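Local coordinates for protein nicotinate phosphoribosyltransferase (Porphyromonas gingivalis, PDB 2IM5) that probably catalyses the ATP-dependent condensation of nicotinate with phosphoribosyl pyrophosphate to give nicotinate mononucleotide, a step in NAD biosynthesis, at residues H219-G224 and W352-T357; D250-D255 and Y364-S369. All blocks are in the same frame, centred on the assembly; numbering follows the deposited sequence.

Interaction 1. Residues H219-G224 and W352-T357; sequences HGAIYG and WKCKMT
Ala-221 and Ile-222, on the last turn of helix 213-223, face Cys-354, near the end of strand 347-355, and Met-356 just beyond it. The axes of helix 219-223 and strand 352-355 come within 8.5 Å and make an angle of 47°. No hydrogen bond joins the segments, and the contact is apolar. CB of Ala-221 meets SG of Cys-354 at 3.6 Å. The same sulfur lies 4.1 Å from CD1 of Ile-222, which reaches on to the backbone where Lys-355 passes into Met-356. The other branch of Ile-222, CG2, touches CE of Met-356 at 3.5 Å, and the two side chains cross at about a right angle. With chi1 at -169° the Met-356 chain leaves opposite its backbone N, then bends at chi2 and chi3, which brings CE between CG2 of Ile-222 and OH of Tyr-223. CE lies 3.5 Å from this OH of Tyr-223, whose ring carries CG2 of Ile-222 over the centre of one face. His-363 and Cys-365 border the patch. This is helix-on-sheet packing near the surface: helix 213-223, in sequence between parallel strands 206-207 and 246-248 of the alpha/beta barrel part of this NAPRTase-family enzyme, lies against antiparallel strand 347-355.

Interaction 2. Residues D250-D255 and Y364-S369; sequences DTYTTD and YCVKLS
Tyr-252 and Leu-368 sit where a type I beta turn, Asp-250 to Thr-253, docks against the irregular chain that follows strand 363-364. The turn comes just after strand 246-248 of the parallel sheet and leads into helix 254-260. Although its CB points away from the other segment, the end of the Tyr-252 side chain comes back to Val-366, with CG anti to the carbonyl carbon (chi1 -60°). CE1 ends 3.9 Å from CG2 of Val-366, a methyl lying at the ring edge in the ring plane, and the two side chains cross at about a right angle. One face of the ring is covered by CG2 of Thr-251, while Tyr-225 meets the ring edge-to-face. Leu-368 turns its side chain toward the turn and lays CD1 against the tyrosine backbone, 3.9 Å from CA of Tyr-252.

Between the two backbones, the N-H of Leu-368 gives a nearly straight bond to O of Thr-251 (2.7 Å, 176° at the hydrogen). Next to it, N of Ser-369 makes a weak bond to O of Asp-250, which also accepts the turn's own bond from N of Thr-253. The Asp-250 carboxylate passes alongside CA of Ser-369, and its OD2 is bonded to Ser-276. The contact also borders His-213, touched by Asp-250 and Lys-367 and weakly hydrogen-bonded through ND1 to OG1 of Thr-251; this histidine is predicted to be autophosphorylated, but carries no phosphate here. The tyrosine hydroxyl is linked to the opposing backbone through one water, which accepts from both OH of Tyr-252, at 2.6 Å, and N of Val-366, at 3.0 Å.

How the interactions relate
From the N terminus, the chain first supplies the end of helix 213-223, then the turn at 250-255 after strand 246-248. Nearly a hundred residues later it returns along strand 347-355 to close interaction 1, and through 364-369 to close interaction 2. The two loops therefore cross rather than nest. Between the later segments the chain reverses from strand 347-355 into strand 363-364, and O of Trp-352 probably accepts a hydrogen bond from N of Cys-365. The earlier segments meet as well, with CA of Gly-220 packed against OH of Tyr-252. Together the contacts tie strand 347-355 and the loop after edge strand 363-364 to helix 213-223 and the turn after strand 246-248.

Interaction 1. Residues H219-G224 and W352-T357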
ATOM      1  N   HIS A 219       6.386  -6.380 -13.155  1.00 17.09           N
ATOM      2  CA  HIS A 219       6.116  -6.635 -14.566  1.00 16.87           C
ATOM      3  C   HIS A 219       6.982  -5.761 -15.468  1.00 17.99           C
ATOM      4  O   HIS A 219       7.402  -6.190 -16.540  1.00 17.33           O
ATOM      5  CB  HIS A 219       4.625  -6.416 -14.862  1.00 16.45           C
ATOM      6  CG  HIS A 219       3.743  -7.504 -14.326  1.00 16.31           C
ATOM      7  ND1 HIS A 219       3.329  -8.572 -15.092  1.00 19.43           N
ATOM      8  CD2 HIS A 219       3.238  -7.714 -13.087  1.00 15.15           C
ATOM      9  CE1 HIS A 219       2.607  -9.393 -14.349  1.00 16.01           C
ATOM     10  NE2 HIS A 219       2.537  -8.895 -13.128  1.00 17.11           N
ATOM     11  N   GLY A 220       7.256  -4.536 -15.030  1.00 16.91           N
ATOM     12  CA  GLY A 220       8.085  -3.658 -15.832  1.00 17.32           C
ATOM     13  C   GLY A 220       9.515  -4.168 -15.907  1.00 17.93           C
ATOM     14  O   GLY A 220      10.163  -4.095 -16.945  1.00 18.75           O
ATOM     15  N   ALA A 221      10.011  -4.696 -14.795  1.00 17.36           N
ATOM     16  CA  ALA A 221      11.369  -5.215 -14.735  1.00 16.75           C
ATOM     17  C   ALA A 221      11.532  -6.501 -15.533  1.00 17.19           C
ATOM     18  O   ALA A 221      12.551  -6.702 -16.185  1.00 16.96           O
ATOM     19  CB  ALA A 221      11.768  -5.455 -13.285  1.00 14.79           C
ATOM     20  N   ILE A 222      10.523  -7.366 -15.480  1.00 17.80           N
ATOM     21  CA  ILE A 222      10.568  -8.640 -16.192  1.00 18.57           C
ATOM     22  C   ILE A 222      10.142  -8.560 -17.661  1.00 18.04           C
ATOM     23  O   ILE A 222      10.835  -9.075 -18.534  1.00 17.93           O
ATOM     24  CB  ILE A 222       9.673  -9.698 -15.485  1.00 19.10           C
ATOM     25  CG1 ILE A 222      10.096  -9.854 -14.027  1.00 20.38           C
ATOM     26  CG2 ILE A 222       9.764 -11.028 -16.207  1.00 19.41           C
ATOM     27  CD1 ILE A 222      11.568 -10.212 -13.832  1.00 21.75           C
ATOM     28  N   TYR A 223       9.004  -7.920 -17.928  1.00 18.11           N
ATOM     29  CA  TYR A 223       8.475  -7.820 -19.289  1.00 17.58           C
ATOM     30  C   TYR A 223       8.808  -6.549 -20.066  1.00 17.31           C
ATOM     31  O   TYR A 223       8.513  -6.459 -21.250  1.00 20.07           O
ATOM     32  CB  TYR A 223       6.961  -7.990 -19.257  1.00 18.02           C
ATOM     33  CG  TYR A 223       6.528  -9.317 -18.708  1.00 19.09           C
ATOM     34  CD1 TYR A 223       6.736 -10.491 -19.428  1.00 22.51           C
ATOM     35  CD2 TYR A 223       5.936  -9.411 -17.453  1.00 19.59           C
ATOM     36  CE1 TYR A 223       6.368 -11.728 -18.907  1.00 23.67           C
ATOM     37  CE2 TYR A 223       5.564 -10.642 -16.922  1.00 20.45           C
ATOM     38  CZ  TYR A 223       5.785 -11.795 -17.653  1.00 21.92           C
ATOM     39  OH  TYR A 223       5.434 -13.015 -17.131  1.00 25.95           O
ATOM     40  N   GLY A 224       9.418  -5.570 -19.415  1.00 16.42           N
ATOM     41  CA  GLY A 224       9.738  -4.338 -20.108  1.00 15.94           C
ATOM     42  C   GLY A 224       8.684  -3.284 -19.841  1.00 17.12           C
ATOM     43  O   GLY A 224       7.556  -3.606 -19.437  1.00 15.02           O
ATOM     44  N   TRP A 352      13.244  -3.171  -4.888  1.00 18.06           N
ATOM     45  CA  TRP A 352      14.354  -2.545  -5.594  1.00 19.34           C
ATOM     46  C   TRP A 352      14.820  -3.305  -6.833  1.00 17.55           C
ATOM     47  O   TRP A 352      15.279  -2.703  -7.801  1.00 17.39           O
ATOM     48  CB  TRP A 352      15.528  -2.368  -4.630  1.00 22.66           C
ATOM     49  CG  TRP A 352      16.580  -1.451  -5.157  1.00 25.57           C
ATOM     50  CD1 TRP A 352      17.758  -1.800  -5.750  1.00 27.54           C
ATOM     51  CD2 TRP A 352      16.522  -0.022  -5.183  1.00 26.14           C
ATOM     52  NE1 TRP A 352      18.439  -0.669  -6.149  1.00 29.15           N
ATOM     53  CE2 TRP A 352      17.701   0.434  -5.811  1.00 27.18           C
ATOM     54  CE3 TRP A 352      15.581   0.919  -4.734  1.00 27.50           C
ATOM     55  CZ2 TRP A 352      17.970   1.792  -6.006  1.00 29.14           C
ATOM     56  CZ3 TRP A 352      15.844   2.270  -4.924  1.00 29.06           C
ATOM     57  CH2 TRP A 352      17.033   2.694  -5.555  1.00 30.61           C
ATOM     58  N   LYS A 353      14.719  -4.626  -6.787  1.00 18.13           N
ATOM     59  CA  LYS A 353      15.118  -5.463  -7.912  1.00 20.15           C
ATOM     60  C   LYS A 353      14.469  -6.836  -7.785  1.00 20.33           C
ATOM     61  O   LYS A 353      14.037  -7.230  -6.694  1.00 20.62           O
ATOM     62  CB  LYS A 353      16.640  -5.597  -7.969  1.00 19.10           C
ATOM     63  CG  LYS A 353      17.253  -6.297  -6.780  1.00 21.15           C
ATOM     64  CD  LYS A 353      18.764  -6.424  -6.941  1.00 23.04           C
ATOM     65  CE  LYS A 353      19.367  -7.223  -5.799  1.00 26.11           C
ATOM     66  NZ  LYS A 353      20.844  -7.335  -5.912  1.00 27.93           N
ATOM     67  N   CYS A 354      14.406  -7.556  -8.897  1.00 17.64           N
ATOM     68  CA  CYS A 354      13.792  -8.869  -8.915  1.00 19.43           C
ATOM     69  C   CYS A 354      14.319  -9.710 -10.070  1.00 18.63           C
ATOM     70  O   CYS A 354      15.065  -9.229 -10.925  1.00 19.03           O
ATOM     71  CB  CYS A 354      12.278  -8.722  -9.070  1.00 20.11           C
ATOM     72  SG  CYS A 354      11.794  -7.802 -10.551  1.00 20.91           S
ATOM     73  N   LYS A 355      13.917 -10.971 -10.077  1.00 18.49           N
ATOM     74  CA  LYS A 355      14.289 -11.908 -11.125  1.00 18.95           C
ATOM     75  C   LYS A 355      13.154 -12.923 -11.233  1.00 18.66           C
ATOM     76  O   LYS A 355      12.426 -13.144 -10.266  1.00 17.46           O
ATOM     77  CB  LYS A 355      15.612 -12.600 -10.790  1.00 20.86           C
ATOM     78  CG  LYS A 355      15.645 -13.268  -9.442  1.00 24.33           C
ATOM     79  CD  LYS A 355      16.901 -14.112  -9.272  1.00 29.03           C
ATOM     80  CE  LYS A 355      18.165 -13.296  -9.389  1.00 30.14           C
ATOM     81  NZ  LYS A 355      19.374 -14.160  -9.226  1.00 33.70           N
ATOM     82  N   MET A 356      12.997 -13.525 -12.412  1.00 19.23           N
ATOM     83  CA  MET A 356      11.933 -14.493 -12.657  1.00 19.11           C
ATOM     84  C   MET A 356      12.164 -15.835 -11.955  1.00 20.20           C
ATOM     85  O   MET A 356      11.225 -16.480 -11.491  1.00 20.42           O
ATOM     86  CB  MET A 356      11.783 -14.727 -14.165  1.00 18.79           C
ATOM     87  CG  MET A 356      10.533 -15.507 -14.526  1.00 22.16           C
ATOM     88  SD  MET A 356       9.027 -14.569 -14.151  1.00 17.08           S
ATOM     89  CE  MET A 356       8.445 -14.279 -15.806  1.00 21.20           C
ATOM     90  N   THR A 357      13.418 -16.258 -11.887  1.00 20.72           N
ATOM     91  CA  THR A 357      13.774 -17.521 -11.246  1.00 21.04           C
ATOM     92  C   THR A 357      15.157 -17.340 -10.647  1.00 21.03           C
ATOM     93  O   THR A 357      15.811 -16.326 -10.878  1.00 19.14           O
ATOM     94  CB  THR A 357      13.848 -18.697 -12.262  1.00 21.82           C
ATOM     95  OG1 THR A 357      14.942 -18.477 -13.158  1.00 25.69           O
ATOM     96  CG2 THR A 357      12.572 -18.800 -13.081  1.00 21.02           C
TER

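Interaction 2. Residues D250-D255 and Y364-S369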
ATOM      1  N   ASP A 250      -0.141   5.637 -12.130  1.00 18.63           N
ATOM      2  CA  ASP A 250       1.080   6.449 -12.163  1.00 18.63           C
ATOM      3  C   ASP A 250       2.447   5.765 -12.098  1.00 17.30           C
ATOM      4  O   ASP A 250       3.468   6.459 -12.120  1.00 17.54           O
ATOM      5  CB  ASP A 250       1.004   7.503 -11.050  1.00 19.18           C
ATOM      6  CG  ASP A 250       1.138   6.895  -9.660  1.00 22.58           C
ATOM      7  OD1 ASP A 250       0.771   5.716  -9.486  1.00 23.35           O
ATOM      8  OD2 ASP A 250       1.602   7.594  -8.731  1.00 24.62           O
ATOM      9  N   THR A 251       2.480   4.435 -12.031  1.00 15.60           N
ATOM     10  CA  THR A 251       3.750   3.719 -11.945  1.00 16.38           C
ATOM     11  C   THR A 251       4.767   4.247 -12.945  1.00 15.94           C
ATOM     12  O   THR A 251       5.893   4.562 -12.583  1.00 16.84           O
ATOM     13  CB  THR A 251       3.572   2.215 -12.180  1.00 17.30           C
ATOM     14  OG1 THR A 251       2.482   1.740 -11.383  1.00 18.29           O
ATOM     15  CG2 THR A 251       4.853   1.460 -11.788  1.00 16.86           C
ATOM     16  N   TYR A 252       4.370   4.343 -14.206  1.00 15.85           N
ATOM     17  CA  TYR A 252       5.278   4.859 -15.221  1.00 17.76           C
ATOM     18  C   TYR A 252       4.661   6.099 -15.828  1.00 17.03           C
ATOM     19  O   TYR A 252       4.782   6.329 -17.028  1.00 17.27           O
ATOM     20  CB  TYR A 252       5.531   3.805 -16.310  1.00 15.49           C
ATOM     21  CG  TYR A 252       6.151   2.546 -15.759  1.00 15.83           C
ATOM     22  CD1 TYR A 252       7.400   2.577 -15.138  1.00 15.40           C
ATOM     23  CD2 TYR A 252       5.464   1.339 -15.801  1.00 14.99           C
ATOM     24  CE1 TYR A 252       7.943   1.439 -14.564  1.00 16.02           C
ATOM     25  CE2 TYR A 252       5.997   0.190 -15.233  1.00 15.07           C
ATOM     26  CZ  TYR A 252       7.238   0.248 -14.613  1.00 16.38           C
ATOM     27  OH  TYR A 252       7.767  -0.876 -14.029  1.00 18.34           O
ATOM     28  N   THR A 253       3.996   6.886 -14.983  1.00 16.76           N
ATOM     29  CA  THR A 253       3.340   8.107 -15.424  1.00 17.20           C
ATOM     30  C   THR A 253       1.933   7.793 -15.918  1.00 18.39           C
ATOM     31  O   THR A 253       1.727   6.843 -16.676  1.00 16.93           O
ATOM     32  CB  THR A 253       4.161   8.780 -16.549  1.00 19.42           C
ATOM     33  OG1 THR A 253       5.041   9.762 -15.978  1.00 23.89           O
ATOM     34  CG2 THR A 253       3.273   9.371 -17.585  1.00 16.49           C
ATOM     35  N   THR A 254       0.966   8.591 -15.479  1.00 17.99           N
ATOM     36  CA  THR A 254      -0.418   8.401 -15.879  1.00 18.73           C
ATOM     37  C   THR A 254      -0.649   8.659 -17.370  1.00 19.26           C
ATOM     38  O   THR A 254      -1.533   8.045 -17.970  1.00 18.59           O
ATOM     39  CB  THR A 254      -1.366   9.291 -15.035  1.00 20.29           C
ATOM     40  OG1 THR A 254      -1.404   8.795 -13.693  1.00 21.61           O
ATOM     41  CG2 THR A 254      -2.783   9.263 -15.598  1.00 21.96           C
ATOM     42  N   ASP A 255       0.138   9.546 -17.976  1.00 19.07           N
ATOM     43  CA  ASP A 255      -0.022   9.807 -19.406  1.00 20.89           C
ATOM     44  C   ASP A 255       0.292   8.544 -20.210  1.00 20.60           C
ATOM     45  O   ASP A 255      -0.384   8.246 -21.197  1.00 17.65           O
ATOM     46  CB  ASP A 255       0.886  10.955 -19.874  1.00 25.81           C
ATOM     47  CG  ASP A 255       0.410  12.322 -19.376  1.00 30.92           C
ATOM     48  OD1 ASP A 255      -0.770  12.437 -18.973  1.00 31.01           O
ATOM     49  OD2 ASP A 255       1.209  13.283 -19.401  1.00 33.83           O
ATOM     50  N   TYR A 364      16.486  -4.276 -12.120  1.00 22.19           N
ATOM     51  CA  TYR A 364      16.091  -3.174 -11.249  1.00 23.44           C
ATOM     52  C   TYR A 364      14.672  -2.717 -11.535  1.00 22.93           C
ATOM     53  O   TYR A 364      14.233  -2.730 -12.683  1.00 21.43           O
ATOM     54  CB  TYR A 364      17.026  -1.980 -11.420  1.00 24.52           C
ATOM     55  CG  TYR A 364      18.390  -2.199 -10.831  1.00 29.21           C
ATOM     56  CD1 TYR A 364      18.533  -2.580  -9.495  1.00 31.10           C
ATOM     57  CD2 TYR A 364      19.543  -2.030 -11.600  1.00 30.54           C
ATOM     58  CE1 TYR A 364      19.789  -2.791  -8.932  1.00 33.34           C
ATOM     59  CE2 TYR A 364      20.812  -2.236 -11.047  1.00 33.38           C
ATOM     60  CZ  TYR A 364      20.924  -2.618  -9.712  1.00 35.40           C
ATOM     61  OH  TYR A 364      22.170  -2.837  -9.159  1.00 38.42           O
ATOM     62  N   CYS A 365      13.971  -2.314 -10.476  1.00 22.53           N
ATOM     63  CA  CYS A 365      12.604  -1.822 -10.591  1.00 24.06           C
ATOM     64  C   CYS A 365      12.611  -0.312 -10.398  1.00 24.27           C
ATOM     65  O   CYS A 365      13.388   0.216  -9.605  1.00 24.83           O
ATOM     66  CB  CYS A 365      11.704  -2.449  -9.517  1.00 24.41           C
ATOM     67  SG  CYS A 365      11.534  -4.254  -9.591  1.00 28.57           S
ATOM     68  N   VAL A 366      11.754   0.389 -11.127  1.00 24.18           N
ATOM     69  CA  VAL A 366      11.677   1.829 -10.985  1.00 25.27           C
ATOM     70  C   VAL A 366      10.224   2.260 -10.916  1.00 26.78           C
ATOM     71  O   VAL A 366       9.317   1.493 -11.238  1.00 26.72           O
ATOM     72  CB  VAL A 366      12.363   2.570 -12.163  1.00 25.88           C
ATOM     73  CG1 VAL A 366      13.803   2.122 -12.299  1.00 27.41           C
ATOM     74  CG2 VAL A 366      11.614   2.321 -13.448  1.00 24.77           C
ATOM     75  N   LYS A 367      10.016   3.493 -10.475  1.00 29.28           N
ATOM     76  CA  LYS A 367       8.686   4.077 -10.369  1.00 31.60           C
ATOM     77  C   LYS A 367       8.842   5.541 -10.745  1.00 30.51           C
ATOM     78  O   LYS A 367       9.749   6.208 -10.256  1.00 31.33           O
ATOM     79  CB  LYS A 367       8.156   3.963  -8.940  1.00 33.68           C
ATOM     80  CG  LYS A 367       6.815   4.646  -8.755  1.00 35.85           C
ATOM     81  CD  LYS A 367       6.386   4.627  -7.308  1.00 37.80           C
ATOM     82  CE  LYS A 367       5.236   5.594  -7.081  1.00 39.23           C
ATOM     83  NZ  LYS A 367       4.902   5.690  -5.631  1.00 41.30           N
ATOM     84  N   LEU A 368       7.966   6.039 -11.610  1.00 29.66           N
ATOM     85  CA  LEU A 368       8.062   7.422 -12.052  1.00 29.43           C
ATOM     86  C   LEU A 368       7.108   8.420 -11.385  1.00 31.03           C
ATOM     87  O   LEU A 368       7.500   9.556 -11.110  1.00 33.35           O
ATOM     88  CB  LEU A 368       7.893   7.475 -13.567  1.00 28.38           C
ATOM     89  CG  LEU A 368       8.860   6.594 -14.375  1.00 27.87           C
ATOM     90  CD1 LEU A 368       8.611   6.804 -15.864  1.00 26.55           C
ATOM     91  CD2 LEU A 368      10.305   6.937 -14.025  1.00 27.26           C
ATOM     92  N   SER A 369       5.871   8.008 -11.127  1.00 29.88           N
ATOM     93  CA  SER A 369       4.862   8.883 -10.511  1.00 30.74           C
ATOM     94  C   SER A 369       4.462  10.043 -11.425  1.00 30.53           C
ATOM     95  O   SER A 369       5.079  10.266 -12.465  1.00 30.11           O
ATOM     96  CB  SER A 369       5.363   9.460  -9.181  1.00 30.84           C
ATOM     97  OG  SER A 369       5.908  10.761  -9.359  1.00 31.01           O
TER
HETATM   98  O   HOH W   1      10.003  -1.317 -12.792  1.00 19.29           O